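PDB 2WAN: pullulanase from Bacillus acidopullulyticus, which hydrolyses the alpha-1,6-glucosidic linkages of pullulan and of related branched starch polysaccharides. Local coordinates for residues P302-N307 against T594-A599; Y311-N316 against N362-L367; R330-T335 against K567-Y572; Y378-T383 against A391-A396. All coordinates share one frame; numbering follows the deposited sequence. Where two conformers were deposited one is given.

Interaction 1 (P302-N307 against T594-A599). With GOL (glycerol), chain C.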
# COMPACT_ATOMS: atom_id res chain seq x y z
N PRO A 302 -5.89 22.06 15.71
CA PRO A 302 -4.49 21.74 15.47
C PRO A 302 -4.36 20.62 14.41
O PRO A 302 -5.05 19.61 14.50
CB PRO A 302 -4.02 21.26 16.85
CG PRO A 302 -4.95 21.96 17.82
CD PRO A 302 -6.26 21.90 17.12
N ARG A 303 -3.52 20.85 13.40
CA ARG A 303 -3.22 19.81 12.41
C ARG A 303 -1.71 19.67 12.28
O ARG A 303 -1.08 19.00 13.08
CB ARG A 303 -3.93 20.06 11.06
CG ARG A 303 -3.71 18.93 10.02
CD ARG A 303 -4.48 19.16 8.72
NE ARG A 303 -3.97 20.30 7.96
CZ ARG A 303 -4.23 20.54 6.67
NH1 ARG A 303 -5.00 19.71 5.97
NH2 ARG A 303 -3.72 21.62 6.09
N ASN A 304 -1.09 20.35 11.32
CA ASN A 304 0.32 20.09 11.03
C ASN A 304 1.27 20.67 12.06
O ASN A 304 2.45 20.33 12.08
CB ASN A 304 0.69 20.51 9.61
CG ASN A 304 -0.02 19.68 8.56
OD1 ASN A 304 -0.46 18.57 8.83
ND2 ASN A 304 -0.14 20.22 7.35
N VAL A 305 0.74 21.50 12.96
CA VAL A 305 1.52 21.94 14.13
C VAL A 305 2.01 20.72 14.95
O VAL A 305 3.10 20.74 15.52
CB VAL A 305 0.74 22.94 15.00
CG1 VAL A 305 -0.51 22.29 15.63
CG2 VAL A 305 1.66 23.53 16.08
N LEU A 306 1.20 19.66 14.96
CA LEU A 306 1.52 18.46 15.75
C LEU A 306 2.67 17.65 15.15
O LEU A 306 3.19 16.74 15.80
CB LEU A 306 0.27 17.59 15.95
CG LEU A 306 -0.93 18.28 16.61
CD1 LEU A 306 -2.15 17.34 16.62
CD2 LEU A 306 -0.60 18.76 18.03
N ASN A 307 3.08 17.98 13.92
CA ASN A 307 4.28 17.39 13.31
C ASN A 307 5.58 17.76 14.03
O ASN A 307 6.58 17.07 13.90
CB ASN A 307 4.46 17.81 11.84
CG ASN A 307 3.32 17.39 10.94
OD1 ASN A 307 2.42 16.65 11.32
ND2 ASN A 307 3.37 17.89 9.70
N THR A 594 0.29 8.91 6.87
CA THR A 594 1.63 8.44 7.22
C THR A 594 2.71 9.54 7.18
O THR A 594 3.80 9.35 7.71
CB THR A 594 2.10 7.27 6.30
OG1 THR A 594 1.99 7.69 4.94
CG2 THR A 594 1.20 6.07 6.50
N GLU A 595 2.40 10.68 6.55
CA GLU A 595 3.30 11.85 6.57
C GLU A 595 3.30 12.57 7.93
O GLU A 595 4.09 13.49 8.16
CB GLU A 595 2.97 12.84 5.44
CG GLU A 595 1.68 13.66 5.62
CD GLU A 595 0.43 12.99 5.09
OE1 GLU A 595 0.39 11.75 4.93
OE2 GLU A 595 -0.56 13.71 4.84
N HIS A 596 2.39 12.16 8.82
CA HIS A 596 2.35 12.68 10.19
C HIS A 596 3.19 11.73 11.03
O HIS A 596 2.84 10.55 11.12
CB HIS A 596 0.91 12.72 10.72
CG HIS A 596 0.07 13.86 10.23
ND1 HIS A 596 0.59 14.97 9.58
CD2 HIS A 596 -1.26 14.08 10.32
CE1 HIS A 596 -0.39 15.82 9.30
NE2 HIS A 596 -1.52 15.29 9.73
N PRO A 597 4.29 12.21 11.64
CA PRO A 597 5.25 11.35 12.35
C PRO A 597 4.66 10.31 13.32
O PRO A 597 5.08 9.14 13.29
CB PRO A 597 6.13 12.36 13.10
CG PRO A 597 6.14 13.56 12.15
CD PRO A 597 4.74 13.62 11.60
N MET A 598 3.71 10.71 14.17
CA MET A 598 3.13 9.77 15.14
C MET A 598 2.19 8.76 14.50
O MET A 598 2.02 7.66 15.02
CB MET A 598 2.47 10.49 16.33
CG MET A 598 3.48 11.19 17.27
SD MET A 598 4.73 10.16 18.05
CE MET A 598 3.75 9.19 19.19
N ALA A 599 1.59 9.13 13.37
CA ALA A 599 0.78 8.19 12.61
C ALA A 599 1.73 7.16 11.96
O ALA A 599 1.49 5.94 12.01
CB ALA A 599 -0.06 8.93 11.58
C1 GOL C . -2.12 17.66 5.03
O1 GOL C . -1.13 18.68 4.96
C2 GOL C . -1.84 16.76 6.23
O2 GOL C . -0.55 16.18 6.12
C3 GOL C . -2.88 15.66 6.31
O3 GOL C . -4.15 16.15 6.69
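H596 and N307 meet in a surface contact between a 3-10 turn, N304-N307, and the start of helix 597-614, the longer of two helices between the third and fourth barrel strands. The N307 carboxamide lies obliquely to the imidazole, the two planes 56° apart. Its OD1 stands 3.0 Å from H596 ND1, but the angle is too poor for a hydrogen bond; that oxygen pairs instead with Y572 OH, while the H596 ring stacks on Y572. N307 CG, anti to the carbonyl carbon (chi1 -61°), also carries OD1 to 3.8 Å from P597 CD, where amide and pyrrolidine cross at about a right angle. A glycerol, probably from the crystallisation liquor, bridges the segments. N304 ND2 gives its O1 a nearly straight hydrogen bond (3.0 Å, 168°), and the glycerol O2 donates to E595 OE2 at 2.8 Å. Its C1 lies 3.7 Å above one face of the R303 guanidinium, toward the rim; R303 itself is salt-bridged to D120, and E595 to R575. With an alanine here in place of H596, Y572 would lose its stacking partner and a gap would probably open beside the N307 amide. H596 is at the N-cap and P597 opens the helix, a first-turn position where proline is common because no backbone N-H is needed there; this helix precedes the fourth strand of the (beta/alpha)8 barrel.

Interaction 2 (Y311-N316 against N362-L367)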
# COMPACT_ATOMS: atom_id res chain seq x y z
N TYR A 311 6.02 17.66 19.94
CA TYR A 311 4.89 16.73 20.07
C TYR A 311 5.24 15.34 19.56
O TYR A 311 4.34 14.51 19.33
CB TYR A 311 3.66 17.25 19.31
CG TYR A 311 3.33 18.69 19.62
CD1 TYR A 311 2.84 19.05 20.88
CD2 TYR A 311 3.52 19.69 18.68
CE1 TYR A 311 2.56 20.37 21.19
CE2 TYR A 311 3.22 21.03 18.98
CZ TYR A 311 2.74 21.35 20.24
OH TYR A 311 2.45 22.66 20.60
N ASP A 312 6.54 15.07 19.39
CA ASP A 312 6.99 13.80 18.85
C ASP A 312 7.55 12.87 19.92
O ASP A 312 8.65 13.08 20.46
CB ASP A 312 7.98 14.00 17.71
CG ASP A 312 8.47 12.69 17.15
OD1 ASP A 312 7.60 11.87 16.74
OD2 ASP A 312 9.70 12.47 17.13
N TYR A 313 6.78 11.84 20.24
CA TYR A 313 7.16 10.88 21.27
C TYR A 313 7.80 9.64 20.66
O TYR A 313 7.17 8.96 19.85
CB TYR A 313 5.96 10.48 22.13
CG TYR A 313 6.34 9.53 23.25
CD1 TYR A 313 7.05 9.99 24.37
CD2 TYR A 313 6.02 8.17 23.20
CE1 TYR A 313 7.43 9.13 25.39
CE2 TYR A 313 6.38 7.30 24.23
CZ TYR A 313 7.09 7.79 25.33
OH TYR A 313 7.47 6.96 26.36
N SER A 314 9.03 9.36 21.06
CA SER A 314 9.79 8.28 20.44
C SER A 314 9.95 7.04 21.32
O SER A 314 10.63 6.09 20.93
CB SER A 314 11.15 8.79 19.95
OG SER A 314 11.94 9.25 21.02
N GLY A 315 9.33 7.03 22.50
CA GLY A 315 9.40 5.85 23.38
C GLY A 315 8.71 4.63 22.78
O GLY A 315 7.88 4.77 21.87
N ASN A 316 9.02 3.45 23.31
CA ASN A 316 8.49 2.19 22.78
C ASN A 316 7.36 1.61 23.64
O ASN A 316 7.00 0.45 23.49
CB ASN A 316 9.62 1.15 22.64
CG ASN A 316 10.29 0.82 23.98
OD1 ASN A 316 9.80 1.19 25.06
ND2 ASN A 316 11.42 0.12 23.93
N ASN A 362 6.03 15.04 25.37
CA ASN A 362 5.68 15.17 23.95
C ASN A 362 4.22 14.85 23.65
O ASN A 362 3.90 14.15 22.68
CB ASN A 362 6.63 14.32 23.09
CG ASN A 362 8.09 14.54 23.45
OD1 ASN A 362 8.81 13.61 23.81
ND2 ASN A 362 8.53 15.80 23.37
N GLY A 363 3.33 15.37 24.49
CA GLY A 363 1.90 15.23 24.26
C GLY A 363 1.29 13.94 24.76
O GLY A 363 0.09 13.71 24.59
N THR A 364 2.10 13.10 25.41
CA THR A 364 1.57 11.86 25.97
C THR A 364 0.99 12.04 27.38
O THR A 364 1.32 13.00 28.09
CB THR A 364 2.60 10.69 25.99
OG1 THR A 364 3.65 10.97 26.94
CG2 THR A 364 3.21 10.48 24.60
N TRP A 365 0.13 11.11 27.75
CA TRP A 365 -0.40 10.99 29.11
C TRP A 365 -0.04 9.59 29.59
O TRP A 365 -0.11 8.61 28.84
CB TRP A 365 -1.91 11.19 29.11
CG TRP A 365 -2.36 12.59 28.78
CD1 TRP A 365 -2.28 13.22 27.56
CD2 TRP A 365 -2.98 13.53 29.67
NE1 TRP A 365 -2.80 14.50 27.65
CE2 TRP A 365 -3.24 14.71 28.93
CE3 TRP A 365 -3.34 13.49 31.03
CZ2 TRP A 365 -3.85 15.84 29.50
CZ3 TRP A 365 -3.94 14.61 31.60
CH2 TRP A 365 -4.19 15.77 30.84
N LYS A 366 0.34 9.49 30.86
CA LYS A 366 0.81 8.22 31.39
C LYS A 366 0.22 7.91 32.75
O LYS A 366 -0.25 8.80 33.47
CB LYS A 366 2.34 8.22 31.48
CG LYS A 366 2.90 9.12 32.59
CD LYS A 366 4.40 8.98 32.72
CE LYS A 366 4.90 9.68 33.99
NZ LYS A 366 6.38 9.53 34.14
N LEU A 367 0.25 6.63 33.11
CA LEU A 367 -0.12 6.21 34.47
C LEU A 367 0.38 4.82 34.78
O LEU A 367 0.25 3.90 33.96
CB LEU A 367 -1.64 6.26 34.68
CG LEU A 367 -2.12 6.09 36.13
CD1 LEU A 367 -1.62 7.27 36.99
CD2 LEU A 367 -3.64 6.00 36.17
O HOH W 1 10.18 11.43 22.99
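Y313 lays its ring on T364, and this is the tight half of the contact between the loop before strand 319-322 and the start of strand 364-370. The T364 methyl CG2 comes over one ring face, 4.0 Å from the centroid and 28° off the normal, a CH-pi contact displaced toward the inner end of the ring, where CG2 to Y313 CG is 3.5 Å. Y313 CG is anti to the backbone N (chi1 -177°), which extends the ring across the threonine at about a right angle. The backbone N of G315 lies above the opposite face, offset toward the rim, and Y313 OH is hydrogen-bonded to D317. T364 turns its other branch, OG1, to D361 O and R330.

The solvent side is built differently. N362, in left-handed helical backbone geometry, brings its carboxamide against the D312 carbonyl, with CG 3.4 Å from D312 O, but no hydrogen bond joins them. Instead a water donates to N362 OD1 at 2.7 Å and accepts from S314 N at 3.1 Å, while N362 ND2 is bonded to R310 O. S314 is exposed, and D312 was deposited in two conformers. At the far end Y311 O and N362 O lie 3.4 Å apart, two acceptors facing one donor: W332 NE1 makes a weak hydrogen bond to each. The two segments thus share no direct hydrogen bond, and their union rests on a buried methyl-aromatic contact, one bridging water and a common indole N-H.

Interaction 3 (R330-T335 against K567-Y572)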
# COMPACT_ATOMS: atom_id res chain seq x y z
N ARG A 330 0.20 4.34 28.53
CA ARG A 330 0.65 5.58 27.88
C ARG A 330 -0.08 5.77 26.57
O ARG A 330 -0.22 4.83 25.79
CB ARG A 330 2.17 5.60 27.65
CG ARG A 330 2.67 7.02 27.28
CD ARG A 330 4.16 7.07 26.98
NE ARG A 330 5.00 6.86 28.17
CZ ARG A 330 5.48 7.83 28.94
NH1 ARG A 330 5.21 9.10 28.68
NH2 ARG A 330 6.25 7.53 29.98
N VAL A 331 -0.57 7.00 26.37
CA VAL A 331 -1.33 7.36 25.17
C VAL A 331 -0.90 8.74 24.68
O VAL A 331 -0.63 9.64 25.49
CB VAL A 331 -2.88 7.31 25.42
CG1 VAL A 331 -3.31 8.36 26.49
CG2 VAL A 331 -3.67 7.50 24.12
N TRP A 332 -0.82 8.91 23.36
CA TRP A 332 -0.47 10.19 22.75
C TRP A 332 -1.73 11.01 22.49
O TRP A 332 -2.58 10.61 21.68
CB TRP A 332 0.31 9.97 21.45
CG TRP A 332 0.91 11.24 20.86
CD1 TRP A 332 1.90 12.01 21.40
CD2 TRP A 332 0.55 11.84 19.62
NE1 TRP A 332 2.18 13.08 20.56
CE2 TRP A 332 1.36 12.99 19.46
CE3 TRP A 332 -0.37 11.51 18.61
CZ2 TRP A 332 1.27 13.82 18.33
CZ3 TRP A 332 -0.47 12.34 17.49
CH2 TRP A 332 0.35 13.48 17.36
N ALA A 333 -1.88 12.13 23.19
CA ALA A 333 -3.08 12.97 23.03
C ALA A 333 -2.69 14.44 23.25
O ALA A 333 -3.07 15.04 24.27
CB ALA A 333 -4.17 12.54 24.00
N PRO A 334 -1.95 15.01 22.29
CA PRO A 334 -1.29 16.31 22.46
C PRO A 334 -2.24 17.50 22.53
O PRO A 334 -1.83 18.58 22.96
CB PRO A 334 -0.39 16.41 21.22
CG PRO A 334 -1.09 15.61 20.19
CD PRO A 334 -1.66 14.43 20.96
N THR A 335 -3.49 17.32 22.11
CA THR A 335 -4.46 18.41 22.18
C THR A 335 -5.48 18.27 23.32
O THR A 335 -6.30 19.16 23.56
CB THR A 335 -5.22 18.57 20.86
OG1 THR A 335 -6.02 17.41 20.64
CG2 THR A 335 -4.25 18.77 19.70
N LYS A 567 -11.26 9.97 18.15
CA LYS A 567 -11.66 10.28 19.53
C LYS A 567 -10.47 10.69 20.42
O LYS A 567 -10.66 11.32 21.46
CB LYS A 567 -12.48 9.12 20.14
CG LYS A 567 -13.84 8.92 19.46
CD LYS A 567 -14.71 7.84 20.12
CE LYS A 567 -14.21 6.40 19.91
NZ LYS A 567 -15.16 5.44 20.58
N ILE A 568 -9.25 10.35 20.01
CA ILE A 568 -8.06 10.66 20.82
C ILE A 568 -7.34 11.91 20.30
O ILE A 568 -7.00 12.80 21.09
CB ILE A 568 -7.11 9.43 20.92
CG1 ILE A 568 -7.86 8.25 21.54
CG2 ILE A 568 -5.83 9.78 21.75
CD1 ILE A 568 -7.11 6.93 21.49
N VAL A 569 -7.11 11.98 18.99
CA VAL A 569 -6.45 13.14 18.37
C VAL A 569 -7.24 13.51 17.10
O VAL A 569 -6.92 13.03 16.00
CB VAL A 569 -4.97 12.86 18.00
CG1 VAL A 569 -4.23 14.18 17.72
CG2 VAL A 569 -4.23 12.10 19.10
N PRO A 570 -8.30 14.35 17.26
CA PRO A 570 -9.24 14.65 16.19
C PRO A 570 -8.59 14.96 14.85
O PRO A 570 -7.76 15.87 14.73
CB PRO A 570 -10.03 15.85 16.76
CG PRO A 570 -10.10 15.54 18.23
CD PRO A 570 -8.73 14.96 18.55
N GLN A 571 -8.97 14.15 13.85
CA GLN A 571 -8.53 14.24 12.44
C GLN A 571 -7.08 13.92 12.10
O GLN A 571 -6.79 13.61 10.95
CB GLN A 571 -8.85 15.61 11.83
CG GLN A 571 -10.34 15.91 11.71
CD GLN A 571 -10.56 17.22 10.97
OE1 GLN A 571 -9.62 17.80 10.42
NE2 GLN A 571 -11.80 17.70 10.97
N TYR A 572 -6.18 14.02 13.08
CA TYR A 572 -4.75 14.02 12.81
C TYR A 572 -4.21 12.71 12.21
O TYR A 572 -3.20 12.74 11.51
CB TYR A 572 -3.96 14.36 14.08
CG TYR A 572 -2.47 14.53 13.83
CD1 TYR A 572 -1.97 15.70 13.26
CD2 TYR A 572 -1.56 13.52 14.16
CE1 TYR A 572 -0.63 15.85 13.03
CE2 TYR A 572 -0.22 13.66 13.92
CZ TYR A 572 0.25 14.83 13.36
OH TYR A 572 1.57 14.99 13.12
O HOH W 2 -5.24 15.00 21.48
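V569 and W332 meet in the buried interface where the beta-sandwich of the carbohydrate-binding module 48 region packs on the catalytic (beta/alpha)8 domain, the end of strand 326-332 against the end of helix 564-568 and the residues after it. Two methyls converge on one carbonyl: I568 CG2 and V569 CG2 each lie 3.4 Å from W332 O. I568 CG2, anti to its own N, also reaches V331 CG2 and A333 CB, both at 3.9 Å. The indole of W332 has P334 CD over the centre of one face, while V569 CG2 comes obliquely against CE3. The edge of the indole meets Y572, with W332 CH2 3.5 Å from Y572 CE2; the rings are oblique, planes 56° apart and centroids 5.5 Å from each other. Replacing W332 by an alanine would probably open a gap between V569, P334 and Y572, leaving the tyrosine ring without its neighbour across the interface. A water spans the two segments, accepting from T335 N at 3.0 Å and donating to I568 O, at the end of the helix, at 2.8 Å.

Interaction 4 (Y378-T383 against A391-A396)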
# COMPACT_ATOMS: atom_id res chain seq x y z
N TYR A 378 -10.17 -1.97 29.83
CA TYR A 378 -9.97 -0.54 30.02
C TYR A 378 -10.33 0.29 28.80
O TYR A 378 -10.44 -0.21 27.66
CB TYR A 378 -8.53 -0.21 30.44
CG TYR A 378 -7.44 -0.29 29.35
CD1 TYR A 378 -7.04 -1.52 28.83
CD2 TYR A 378 -6.80 0.87 28.90
CE1 TYR A 378 -6.03 -1.60 27.86
CE2 TYR A 378 -5.78 0.81 27.93
CZ TYR A 378 -5.40 -0.43 27.43
OH TYR A 378 -4.40 -0.53 26.51
N LEU A 379 -10.54 1.57 29.07
CA LEU A 379 -10.75 2.59 28.05
C LEU A 379 -10.02 3.84 28.48
O LEU A 379 -9.75 4.03 29.69
CB LEU A 379 -12.23 2.94 27.93
CG LEU A 379 -13.17 1.92 27.27
CD1 LEU A 379 -14.63 2.30 27.46
CD2 LEU A 379 -12.82 1.77 25.77
N TYR A 380 -9.69 4.69 27.51
CA TYR A 380 -9.28 6.08 27.79
C TYR A 380 -10.46 7.02 27.65
O TYR A 380 -11.24 6.92 26.71
CB TYR A 380 -8.13 6.55 26.88
CG TYR A 380 -6.86 5.73 27.00
CD1 TYR A 380 -6.23 5.55 28.25
CD2 TYR A 380 -6.26 5.16 25.87
CE1 TYR A 380 -5.06 4.80 28.36
CE2 TYR A 380 -5.08 4.43 25.98
CZ TYR A 380 -4.50 4.24 27.23
OH TYR A 380 -3.34 3.51 27.34
N GLN A 381 -10.58 7.94 28.60
CA GLN A 381 -11.59 8.98 28.52
C GLN A 381 -10.86 10.30 28.22
O GLN A 381 -10.04 10.77 29.02
CB GLN A 381 -12.39 9.04 29.82
CG GLN A 381 -13.54 10.05 29.77
CD GLN A 381 -14.36 10.05 31.05
OE1 GLN A 381 -15.47 9.52 31.09
NE2 GLN A 381 -13.80 10.60 32.11
N VAL A 382 -11.13 10.84 27.04
CA VAL A 382 -10.32 11.93 26.51
C VAL A 382 -11.18 13.17 26.32
O VAL A 382 -12.19 13.13 25.60
CB VAL A 382 -9.68 11.55 25.13
CG1 VAL A 382 -8.80 12.67 24.63
CG2 VAL A 382 -8.87 10.25 25.24
N THR A 383 -10.77 14.26 26.97
CA THR A 383 -11.42 15.55 26.82
C THR A 383 -10.60 16.41 25.87
O THR A 383 -9.44 16.73 26.15
CB THR A 383 -11.60 16.26 28.19
OG1 THR A 383 -12.36 15.42 29.06
CG2 THR A 383 -12.32 17.60 27.99
N ALA A 391 -12.32 5.94 24.30
CA ALA A 391 -11.69 5.27 23.17
C ALA A 391 -10.95 4.03 23.65
O ALA A 391 -10.42 3.98 24.77
CB ALA A 391 -10.74 6.22 22.45
N VAL A 392 -10.95 3.01 22.80
CA VAL A 392 -10.09 1.84 22.99
C VAL A 392 -8.66 2.25 22.61
O VAL A 392 -8.44 2.96 21.61
CB VAL A 392 -10.60 0.63 22.14
CG1 VAL A 392 -9.62 -0.59 22.24
CG2 VAL A 392 -12.00 0.23 22.57
N ASP A 393 -7.69 1.84 23.42
CA ASP A 393 -6.28 2.06 23.14
C ASP A 393 -5.92 1.53 21.74
O ASP A 393 -6.08 0.34 21.50
CB ASP A 393 -5.47 1.30 24.19
CG ASP A 393 -4.02 1.75 24.25
OD1 ASP A 393 -3.50 2.27 23.25
OD2 ASP A 393 -3.39 1.61 25.35
N PRO A 394 -5.43 2.40 20.83
CA PRO A 394 -4.99 1.92 19.51
C PRO A 394 -3.90 0.84 19.61
O PRO A 394 -3.72 0.05 18.67
CB PRO A 394 -4.42 3.18 18.85
CG PRO A 394 -5.22 4.29 19.44
CD PRO A 394 -5.32 3.88 20.91
N TYR A 395 -3.19 0.81 20.73
CA TYR A 395 -2.14 -0.17 20.97
C TYR A 395 -2.60 -1.42 21.74
O TYR A 395 -1.76 -2.24 22.08
CB TYR A 395 -0.95 0.48 21.70
CG TYR A 395 -0.03 1.28 20.80
CD1 TYR A 395 -0.40 2.56 20.36
CD2 TYR A 395 1.20 0.76 20.38
CE1 TYR A 395 0.44 3.32 19.53
CE2 TYR A 395 2.06 1.51 19.54
CZ TYR A 395 1.66 2.80 19.13
OH TYR A 395 2.46 3.53 18.29
N ALA A 396 -3.90 -1.56 22.04
CA ALA A 396 -4.40 -2.73 22.77
C ALA A 396 -4.05 -4.01 22.00
O ALA A 396 -4.13 -4.03 20.76
CB ALA A 396 -5.94 -2.65 22.94
O HOH W 3 -8.33 0.25 25.80
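Y380 and A391 form an antiparallel hydrogen-bonded pair, Y380 N to A391 O at 2.9 Å and A391 N to Y380 O at 2.8 Å, after which the second segment leaves the sheet and turns through a type I turn from D393 to A396. D393 is the polar hub beyond the pair. Its OD2 accepts from Y378 OH at 2.6 Å, on the anti side, and from Y380 OH at 2.8 Å, from well above the carboxylate plane; the two hydroxyls come from opposite faces of that plane. Two donors on one buried oxygen would be expected to favour the ionised carboxylate. The other oxygen, OD1, accepts from Y395 N at 2.9 Å, an Asx turn that, with the two phenols on OD2, restrains the rotation of the carboxylate. D393 CG is anti to the backbone N (chi1 -164°), which extends the carboxylate to both phenols. A water joins Y378 O to D393 N and sits over the centre of one face of the Y378 ring. On the apolar side L379 CD2 touches V392 CG2 at 3.6 Å. In the sheet, strand 377-383 runs between strand 338-344, bonded through L379 and Q381, and strand 388-391. Helix 564-568 packs on A391 and P394 through I568, and Y395 reaches helix 597-614, its ring edge-to-face with F602.

In the fold
Interactions 3 and 4 are buried, interaction 2 partly so, and interaction 1 lies at the surface. Interactions 2, 3 and 4 all reach the same antiparallel sheet: strands 364-370 and 326-332 pair directly, while I568 serves both 3 and 4 by packing against A391 and P394. Interaction 1 reaches 3 through Y572, whose hydroxyl binds N307, and 2 through M598, packed on D312 and Y313. Chemistry follows position. Interaction 3 is chiefly apolar; interaction 4 adds strand pairing and a carboxylate oxygen that accepts from two phenols. Only interaction 4 has direct hydrogen bonds between its segments; interactions 2 and 3 are bridged by a water and interaction 1 by glycerol.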